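Local coordinates for functional macrophage inflammatory protein 1-alpha homolog (Human herpesvirus 8, PDB 1ZXT) that acts as a virus-encoded chemokine of the CC family that binds CC chemokine receptors and thereby probably signals to host cells, at residues Y13-H18 with C35-V40; Q23-W28 with L42-G47; T7-C12 with P30-C35. All blocks are in the same frame, centred on the assembly; numbering follows the deposited sequence.

Overall arrangement
The three contacts lie within one small chemokine domain: contacts 1 and 3 join the region before strand 25-30 to the loop after it, while contact 2 pairs strand 25-30 with strand 40-44. Contacts 1 and 3 are neighbours, with centres about 11 Å apart, and share Cys35. Contact 2 lies toward the far end of the hairpin, on the opposite side of the chain's centre, about 17 Å from contact 1 and 19 Å from contact 3, centre to centre. Along the chain the first segments run 7-12, 13-18, 23-28 before their partners, so the connections interleave; contacts 1 and 3 hold the N-terminal region to the loop between the first two strands, and contact 2 builds the Greek-key sheet itself.

Contact 1 (Y13-H18 with C35-V40); sequences YGFQQH and CPKPGV
The ring of Phe15 meets the backbone of Pro38 and Gly39, its CZ lying 3.4 Å from Pro38 O. Two groups lie at the ring's edge, near its plane: Gly39 CA is 3.9 Å from Phe15 CE1, and Lys37 CD is 4.3 Å from Phe15 CE2. Because Gly39 carries no side chain, its bare CA can come up to the aromatic rim. The phenyl group reaches this place with CG anti to its carbonyl carbon, beside the backbone N (chi1 -59°). A looser touch brings Tyr13 CE1 to 4.3 Å from Pro36 CG. No hydrogen bond crosses between the two segments, so the join rests on van der Waals packing near the surface.

Within the first segment, Gln17 NE2 makes a weak hydrogen bond to Phe15 O, the carbonyl of the residue that carries the contact. Farther along, a local bond runs from Gln16 NE2 to His18 O over 2.7 Å, the acceptor lying 6° out of the amide plane of Gln16.

Residues 13-18 form part of the chemokine N-loop, a region that commonly takes part in receptor recognition. Backbone hydrogen bonding of Gln16 with Cys51 ties this loop to strand 49-52. On the other segment, Gly39 is hydrogen-bonded through its backbone to Thr31, while Val40 begins strand 40-44, pairs with Ala52 and packs on Val59 and Met63 of helix 57-64.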
loop_
_atom_site.group_PDB
_atom_site.type_symbol
_atom_site.label_atom_id
_atom_site.label_comp_id
_atom_site.label_asym_id
_atom_site.label_seq_id
_atom_site.Cartn_x
_atom_site.Cartn_y
_atom_site.Cartn_z
ATOM N N TYR A 13 -9.214 -0.988 5.231
ATOM C CA TYR A 13 -10.356 -0.325 5.906
ATOM C C TYR A 13 -9.698 0.588 6.943
ATOM O O TYR A 13 -9.322 0.154 8.053
ATOM C CB TYR A 13 -11.328 -1.338 6.583
ATOM C CG TYR A 13 -11.765 -2.416 5.597
ATOM C CD1 TYR A 13 -12.789 -2.191 4.708
ATOM C CD2 TYR A 13 -11.038 -3.583 5.486
ATOM C CE1 TYR A 13 -13.171 -3.155 3.803
ATOM C CE2 TYR A 13 -11.377 -4.563 4.598
ATOM C CZ TYR A 13 -12.416 -4.379 3.707
ATOM O OH TYR A 13 -12.776 -5.366 2.726
ATOM N N GLY A 14 -9.464 1.810 6.540
ATOM C CA GLY A 14 -8.656 2.733 7.296
ATOM C C GLY A 14 -7.294 2.918 6.665
ATOM O O GLY A 14 -6.611 1.969 6.265
ATOM N N PHE A 15 -6.889 4.157 6.556
ATOM C CA PHE A 15 -5.527 4.425 6.105
ATOM C C PHE A 15 -4.716 5.124 7.148
ATOM O O PHE A 15 -5.229 5.922 7.940
ATOM C CB PHE A 15 -5.537 5.278 4.868
ATOM C CG PHE A 15 -6.261 4.707 3.716
ATOM C CD1 PHE A 15 -5.718 3.720 2.959
ATOM C CD2 PHE A 15 -7.499 5.173 3.358
ATOM C CE1 PHE A 15 -6.364 3.193 1.875
ATOM C CE2 PHE A 15 -8.165 4.632 2.227
ATOM C CZ PHE A 15 -7.581 3.647 1.503
ATOM N N GLN A 16 -3.430 4.848 7.117
ATOM C CA GLN A 16 -2.402 5.605 7.880
ATOM C C GLN A 16 -2.328 7.053 7.367
ATOM O O GLN A 16 -1.961 7.271 6.243
ATOM C CB GLN A 16 -1.039 4.960 7.901
ATOM C CG GLN A 16 0.004 5.750 8.751
ATOM C CD GLN A 16 1.322 4.990 9.154
ATOM O OE1 GLN A 16 1.246 3.824 9.541
ATOM N NE2 GLN A 16 2.522 5.669 9.087
ATOM N N GLN A 17 -2.675 7.987 8.254
ATOM C CA GLN A 17 -2.715 9.396 7.929
ATOM C C GLN A 17 -1.376 10.098 7.985
ATOM O O GLN A 17 -1.195 11.100 7.305
ATOM C CB GLN A 17 -3.652 10.110 8.865
ATOM C CG GLN A 17 -5.080 9.617 8.728
ATOM C CD GLN A 17 -5.642 9.903 7.347
ATOM O OE1 GLN A 17 -5.688 11.089 6.928
ATOM N NE2 GLN A 17 -6.096 8.847 6.643
ATOM N N HIS A 18 -0.441 9.606 8.803
ATOM C CA HIS A 18 0.848 10.243 8.976
ATOM C C HIS A 18 1.876 9.423 8.279
ATOM O O HIS A 18 1.946 8.216 8.494
ATOM C CB HIS A 18 1.207 10.363 10.453
ATOM C CG HIS A 18 0.091 10.876 11.288
ATOM N ND1 HIS A 18 -0.906 10.050 11.766
ATOM C CD2 HIS A 18 -0.232 12.135 11.663
ATOM C CE1 HIS A 18 -1.774 10.781 12.444
ATOM N NE2 HIS A 18 -1.371 12.046 12.418
ATOM N N CYS A 35 -11.803 -3.746 -3.942
ATOM C CA CYS A 35 -11.973 -3.003 -2.687
ATOM C C CYS A 35 -12.803 -1.737 -2.856
ATOM O O CYS A 35 -12.704 -1.063 -3.879
ATOM C CB CYS A 35 -10.569 -2.651 -2.145
ATOM S SG CYS A 35 -9.519 -4.078 -1.805
ATOM N N PRO A 36 -13.613 -1.354 -1.850
ATOM C CA PRO A 36 -14.443 -0.143 -1.972
ATOM C C PRO A 36 -13.664 1.119 -2.065
ATOM O O PRO A 36 -14.000 1.943 -2.870
ATOM C CB PRO A 36 -15.340 -0.209 -0.724
ATOM C CG PRO A 36 -14.397 -0.962 0.255
ATOM C CD PRO A 36 -13.869 -2.066 -0.580
ATOM N N LYS A 37 -12.564 1.294 -1.325
ATOM C CA LYS A 37 -11.714 2.428 -1.483
ATOM C C LYS A 37 -10.359 1.932 -1.965
ATOM O O LYS A 37 -9.721 1.050 -1.313
ATOM C CB LYS A 37 -11.520 3.131 -0.153
ATOM C CG LYS A 37 -12.668 3.757 0.337
ATOM C CD LYS A 37 -12.357 4.744 1.466
ATOM C CE LYS A 37 -13.592 5.125 2.190
ATOM N NZ LYS A 37 -13.280 6.116 3.249
ATOM N N PRO A 38 -9.873 2.444 -3.072
ATOM C CA PRO A 38 -8.545 2.074 -3.564
ATOM C C PRO A 38 -7.426 2.374 -2.561
ATOM O O PRO A 38 -7.429 3.424 -1.913
ATOM C CB PRO A 38 -8.422 2.974 -4.798
ATOM C CG PRO A 38 -9.810 3.092 -5.248
ATOM C CD PRO A 38 -10.500 3.410 -3.966
ATOM N N GLY A 39 -6.556 1.409 -2.402
ATOM C CA GLY A 39 -5.461 1.471 -1.455
ATOM C C GLY A 39 -4.171 1.075 -2.060
ATOM O O GLY A 39 -4.113 0.439 -3.104
ATOM N N VAL A 40 -3.131 1.378 -1.335
ATOM C CA VAL A 40 -1.759 0.845 -1.599
ATOM C C VAL A 40 -1.209 0.347 -0.306
ATOM O O VAL A 40 -1.519 0.913 0.757
ATOM C CB VAL A 40 -0.799 1.837 -2.315
ATOM C CG1 VAL A 40 -1.341 2.272 -3.667
ATOM C CG2 VAL A 40 -0.430 3.029 -1.471
#

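Contact 2 (Q23-W28 with L42-G47); sequences QILKEW and LLTKRG
Antiparallel strands 25-30 and 40-44 form the first hairpin of the chemokine sheet, and here they are interrupted by a classic beta bulge in which Lys26 and Glu27 both face Leu43. Lys26 N donates to Leu43 O at 2.8 Å, and Leu43 N returns a bond to Glu27 O at 2.9 Å. Past the bulge, Lys45 N reaches Ile24 O at 2.7 Å, continuing the pairing beyond the end of strand 40-44. The Lys45 side chain then runs back along the partner segment, extended beyond CG, until NZ meets Gln23 O at 3.0 Å, tilted 17° from the carbonyl plane.

On one face of the sheet Glu27 and Leu43 lie alongside one another, pointing the same way, and Leu43 CD2 is 3.6 Å from Glu27 OE2. Leucine CG anti to the backbone N (chi1 -179°) brings that methyl to the carboxylate, whose stem rises from the bulge. On the other face Leu42 CD2 packs 4.0 Å from Trp28 CB. The Leu25 and Leu42 side chains cross at a slant, CD1 of the former against CB of the latter, and both rest on Leu62 of helix 57-64. Near the turn, Ile24 CD1 leans on Thr44 CG2 at 3.7 Å, and Thr44 OG1 is hydrogen-bonded to Arg48 N.

A type I turn from Thr44 to Gly47 then leads the chain toward strand 49-52. This succession of antiparallel strands with a helix across one face is the hallmark of the chemokine Greek-key fold.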
loop_
_atom_site.group_PDB
_atom_site.type_symbol
_atom_site.label_atom_id
_atom_site.label_comp_id
_atom_site.label_asym_id
_atom_site.label_seq_id
_atom_site.Cartn_x
_atom_site.Cartn_y
_atom_site.Cartn_z
ATOM N N GLN A 23 13.023 5.545 5.451
ATOM C CA GLN A 23 14.141 4.619 5.593
ATOM C C GLN A 23 13.659 3.187 5.840
ATOM O O GLN A 23 14.387 2.270 5.606
ATOM C CB GLN A 23 15.215 5.114 6.609
ATOM C CG GLN A 23 14.913 4.902 8.092
ATOM C CD GLN A 23 16.072 5.409 8.988
ATOM O OE1 GLN A 23 16.239 6.619 9.159
ATOM N NE2 GLN A 23 16.918 4.505 9.498
ATOM N N ILE A 24 12.425 2.996 6.282
ATOM C CA ILE A 24 11.999 1.644 6.621
ATOM C C ILE A 24 11.252 1.010 5.458
ATOM O O ILE A 24 10.894 -0.162 5.503
ATOM C CB ILE A 24 11.175 1.623 7.965
ATOM C CG1 ILE A 24 9.753 2.143 7.826
ATOM C CG2 ILE A 24 11.854 2.427 9.023
ATOM C CD1 ILE A 24 8.891 1.733 8.928
ATOM N N LEU A 25 10.913 1.825 4.446
ATOM C CA LEU A 25 10.088 1.358 3.320
ATOM C C LEU A 25 10.940 0.635 2.253
ATOM O O LEU A 25 12.038 1.037 1.884
ATOM C CB LEU A 25 9.350 2.564 2.722
ATOM C CG LEU A 25 7.979 3.008 3.226
ATOM C CD1 LEU A 25 7.480 2.431 4.514
ATOM C CD2 LEU A 25 7.873 4.530 3.104
ATOM N N LYS A 26 10.405 -0.512 1.844
ATOM C CA LYS A 26 10.956 -1.438 0.862
ATOM C C LYS A 26 10.367 -1.317 -0.561
ATOM O O LYS A 26 11.144 -1.209 -1.531
ATOM C CB LYS A 26 10.677 -2.888 1.345
ATOM C CG LYS A 26 11.719 -3.986 1.034
ATOM C CD LYS A 26 11.136 -5.358 1.467
ATOM C CE LYS A 26 12.132 -6.474 1.368
ATOM N NZ LYS A 26 12.791 -6.597 0.042
ATOM N N GLU A 27 9.049 -1.280 -0.675
ATOM C CA GLU A 27 8.345 -1.397 -1.936
ATOM C C GLU A 27 6.893 -1.085 -1.679
ATOM O O GLU A 27 6.501 -0.974 -0.514
ATOM C CB GLU A 27 8.470 -2.804 -2.469
ATOM C CG GLU A 27 8.000 -3.897 -1.527
ATOM C CD GLU A 27 8.496 -5.310 -1.925
ATOM O OE1 GLU A 27 9.656 -5.476 -2.013
ATOM O OE2 GLU A 27 7.647 -6.213 -2.119
ATOM N N TRP A 28 6.060 -0.983 -2.742
ATOM C CA TRP A 28 4.663 -0.835 -2.597
ATOM C C TRP A 28 3.913 -1.708 -3.604
ATOM O O TRP A 28 4.465 -2.117 -4.588
ATOM C CB TRP A 28 4.212 0.628 -2.765
ATOM C CG TRP A 28 4.357 1.102 -4.163
ATOM C CD1 TRP A 28 5.503 1.519 -4.786
ATOM C CD2 TRP A 28 3.314 1.182 -5.121
ATOM N NE1 TRP A 28 5.215 1.897 -6.063
ATOM C CE2 TRP A 28 3.887 1.657 -6.312
ATOM C CE3 TRP A 28 1.916 0.848 -5.090
ATOM C CZ2 TRP A 28 3.168 1.853 -7.485
ATOM C CZ3 TRP A 28 1.176 1.025 -6.279
ATOM C CH2 TRP A 28 1.843 1.493 -7.471
ATOM N N LEU A 42 2.299 0.181 1.606
ATOM C CA LEU A 42 3.712 0.487 1.761
ATOM C C LEU A 42 4.320 -0.574 2.629
ATOM O O LEU A 42 4.048 -0.653 3.801
ATOM C CB LEU A 42 3.941 1.845 2.387
ATOM C CG LEU A 42 3.214 2.979 1.665
ATOM C CD1 LEU A 42 3.341 4.247 2.475
ATOM C CD2 LEU A 42 3.630 3.186 0.217
ATOM N N LEU A 43 5.160 -1.397 2.034
ATOM C CA LEU A 43 5.693 -2.565 2.743
ATOM C C LEU A 43 7.026 -2.234 3.347
ATOM O O LEU A 43 7.979 -1.708 2.718
ATOM C CB LEU A 43 5.816 -3.774 1.793
ATOM C CG LEU A 43 6.338 -5.068 2.455
ATOM C CD1 LEU A 43 5.225 -5.669 3.234
ATOM C CD2 LEU A 43 6.958 -6.008 1.411
ATOM N N THR A 44 7.158 -2.488 4.630
ATOM C CA THR A 44 8.462 -2.102 5.257
ATOM C C THR A 44 9.471 -3.214 5.130
ATOM O O THR A 44 9.104 -4.340 4.893
ATOM C CB THR A 44 8.333 -1.710 6.763
ATOM O OG1 THR A 44 8.125 -2.899 7.506
ATOM C CG2 THR A 44 7.044 -0.883 7.075
ATOM N N LYS A 45 10.747 -2.880 5.342
ATOM C CA LYS A 45 11.866 -3.852 5.370
ATOM C C LYS A 45 11.611 -5.019 6.358
ATOM O O LYS A 45 12.088 -6.141 6.144
ATOM C CB LYS A 45 13.243 -3.170 5.672
ATOM C CG LYS A 45 13.713 -2.279 4.529
ATOM C CD LYS A 45 14.693 -1.265 4.894
ATOM C CE LYS A 45 14.984 -0.327 3.732
ATOM N NZ LYS A 45 16.204 0.434 4.050
ATOM N N ARG A 46 10.969 -4.724 7.487
ATOM C CA ARG A 46 10.579 -5.753 8.444
ATOM C C ARG A 46 9.295 -6.523 8.063
ATOM O O ARG A 46 8.858 -7.426 8.796
ATOM C CB ARG A 46 10.505 -5.152 9.858
ATOM C CG ARG A 46 11.806 -4.669 10.434
ATOM C CD ARG A 46 11.718 -3.945 11.798
ATOM N NE ARG A 46 12.999 -3.252 12.137
ATOM C CZ ARG A 46 14.023 -3.791 12.738
ATOM N NH1 ARG A 46 14.047 -5.078 13.119
ATOM N NH2 ARG A 46 15.094 -3.027 12.989
ATOM N N GLY A 47 8.677 -6.170 6.932
ATOM C CA GLY A 47 7.466 -6.853 6.409
ATOM C C GLY A 47 6.110 -6.370 6.873
ATOM O O GLY A 47 5.054 -7.014 6.627
#

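Contact 3 (T7-C12 with P30-C35); sequences TPNSCC and PTSPAC
The flat carboxamide of Asn9 lies over the turn at Ser32 and Ala34, and both of these residues meet the same face. Ser32 OG sits above the oxygen side, 3.6 Å from Asn9 OD1, whereas the Ala34 methyl lies above the nitrogen side, with CB 3.5 Å from Asn9 ND2. The amide thus lies against the turn by van der Waals contact. Two hydrogen bonds define that turn: Ser32 OG accepts from Ala34 N at 3.0 Å, an ST turn, and Cys35 N bonds to Ser32 O to close a type I beta turn.

Next along the chain, Ser10 O is directed at the other segment. It accepts a weak but nearly straight bond from Ser32 N (3.4 Å, 169°) and also lies 3.4 Å from Thr31 CB. Beside it runs the covalent link, Cys11 SG to Cys35 SG at 2.0 Å, with a torsion about the S-S bond of -86°. Each sulphur stands anti to its own carbonyl carbon, beside the backbone N, and the two thereby meet between the segments.

Beyond the disulfide, a water accepts from Cys12 N at 2.8 Å and also hydrogen-bonds to Thr31 OG1. Cys12 SG packs against Thr31 CG2 and is itself disulfide-bonded to Cys51 in strand 49-52.

Cys11 and Cys12 form the adjacent pair that gives CC chemokines their name. Between these two segments, with one weak direct hydrogen bond and a bridging water, the Cys11-Cys35 disulfide is probably the main tie.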
loop_
_atom_site.group_PDB
_atom_site.type_symbol
_atom_site.label_atom_id
_atom_site.label_comp_id
_atom_site.label_asym_id
_atom_site.label_seq_id
_atom_site.Cartn_x
_atom_site.Cartn_y
_atom_site.Cartn_z
ATOM N N THR A 7 -11.663 -16.410 -4.177
ATOM C CA THR A 7 -10.696 -16.014 -3.234
ATOM C C THR A 7 -11.064 -14.724 -2.502
ATOM O O THR A 7 -11.715 -13.801 -3.063
ATOM C CB THR A 7 -9.319 -15.693 -3.899
ATOM O OG1 THR A 7 -9.468 -14.839 -5.066
ATOM C CG2 THR A 7 -8.730 -16.891 -4.412
ATOM N N PRO A 8 -10.595 -14.585 -1.277
ATOM C CA PRO A 8 -10.796 -13.333 -0.575
ATOM C C PRO A 8 -9.900 -12.284 -1.160
ATOM O O PRO A 8 -8.956 -12.619 -1.897
ATOM C CB PRO A 8 -10.395 -13.662 0.861
ATOM C CG PRO A 8 -9.354 -14.780 0.665
ATOM C CD PRO A 8 -9.922 -15.635 -0.443
ATOM N N ASN A 9 -10.283 -11.018 -0.938
ATOM C CA ASN A 9 -9.581 -9.835 -1.391
ATOM C C ASN A 9 -8.991 -9.062 -0.241
ATOM O O ASN A 9 -9.595 -8.958 0.833
ATOM C CB ASN A 9 -10.533 -8.940 -2.172
ATOM C CG ASN A 9 -11.050 -9.586 -3.433
ATOM O OD1 ASN A 9 -10.300 -10.084 -4.194
ATOM N ND2 ASN A 9 -12.315 -9.641 -3.611
ATOM N N SER A 10 -7.747 -8.605 -0.406
ATOM C CA SER A 10 -7.066 -7.835 0.623
ATOM C C SER A 10 -7.366 -6.311 0.380
ATOM O O SER A 10 -7.121 -5.806 -0.716
ATOM C CB SER A 10 -5.572 -8.115 0.561
ATOM O OG SER A 10 -4.919 -7.411 1.595
ATOM N N CYS A 11 -7.953 -5.650 1.375
ATOM C CA CYS A 11 -8.399 -4.271 1.248
ATOM C C CYS A 11 -8.010 -3.533 2.484
ATOM O O CYS A 11 -7.850 -4.104 3.571
ATOM C CB CYS A 11 -9.892 -4.229 1.160
ATOM S SG CYS A 11 -10.505 -5.052 -0.325
ATOM N N CYS A 12 -7.802 -2.253 2.320
ATOM C CA CYS A 12 -7.631 -1.372 3.450
ATOM C C CYS A 12 -8.931 -0.790 3.935
ATOM O O CYS A 12 -9.654 -0.120 3.159
ATOM C CB CYS A 12 -6.720 -0.224 3.070
ATOM S SG CYS A 12 -5.059 -0.788 2.719
ATOM N N PRO A 30 -0.536 -2.140 -4.948
ATOM C CA PRO A 30 -1.939 -1.762 -4.718
ATOM C C PRO A 30 -2.744 -2.911 -4.059
ATOM O O PRO A 30 -2.391 -4.074 -4.148
ATOM C CB PRO A 30 -2.446 -1.496 -6.120
ATOM C CG PRO A 30 -1.722 -2.561 -6.904
ATOM C CD PRO A 30 -0.296 -2.523 -6.351
ATOM N N THR A 31 -3.813 -2.564 -3.380
ATOM C CA THR A 31 -4.704 -3.517 -2.905
ATOM C C THR A 31 -5.616 -3.929 -4.115
ATOM O O THR A 31 -5.462 -3.429 -5.214
ATOM C CB THR A 31 -5.556 -2.976 -1.723
ATOM O OG1 THR A 31 -6.119 -1.691 -2.048
ATOM C CG2 THR A 31 -4.740 -2.746 -0.540
ATOM N N SER A 32 -6.521 -4.878 -3.892
ATOM C CA SER A 32 -7.377 -5.388 -4.941
ATOM C C SER A 32 -8.294 -4.331 -5.571
ATOM O O SER A 32 -8.881 -3.470 -4.858
ATOM C CB SER A 32 -8.263 -6.462 -4.320
ATOM O OG SER A 32 -9.171 -6.901 -5.313
ATOM N N PRO A 33 -8.548 -4.419 -6.882
ATOM C CA PRO A 33 -9.521 -3.488 -7.537
ATOM C C PRO A 33 -10.909 -3.718 -7.014
ATOM O O PRO A 33 -11.794 -2.918 -7.265
ATOM C CB PRO A 33 -9.472 -3.932 -9.003
ATOM C CG PRO A 33 -8.151 -4.629 -9.127
ATOM C CD PRO A 33 -7.948 -5.344 -7.839
ATOM N N ALA A 34 -11.133 -4.831 -6.342
ATOM C CA ALA A 34 -12.508 -5.196 -5.754
ATOM C C ALA A 34 -12.826 -4.387 -4.482
ATOM O O ALA A 34 -14.009 -4.282 -4.014
ATOM C CB ALA A 34 -12.548 -6.630 -5.417
ATOM N N CYS A 35 -11.803 -3.746 -3.942
ATOM C CA CYS A 35 -11.973 -3.003 -2.687
ATOM C C CYS A 35 -12.803 -1.737 -2.856
ATOM O O CYS A 35 -12.704 -1.063 -3.879
ATOM C CB CYS A 35 -10.569 -2.651 -2.145
ATOM S SG CYS A 35 -9.519 -4.078 -1.805
HETATM O O HOH W 1 -7.935 -0.722 -0.029
#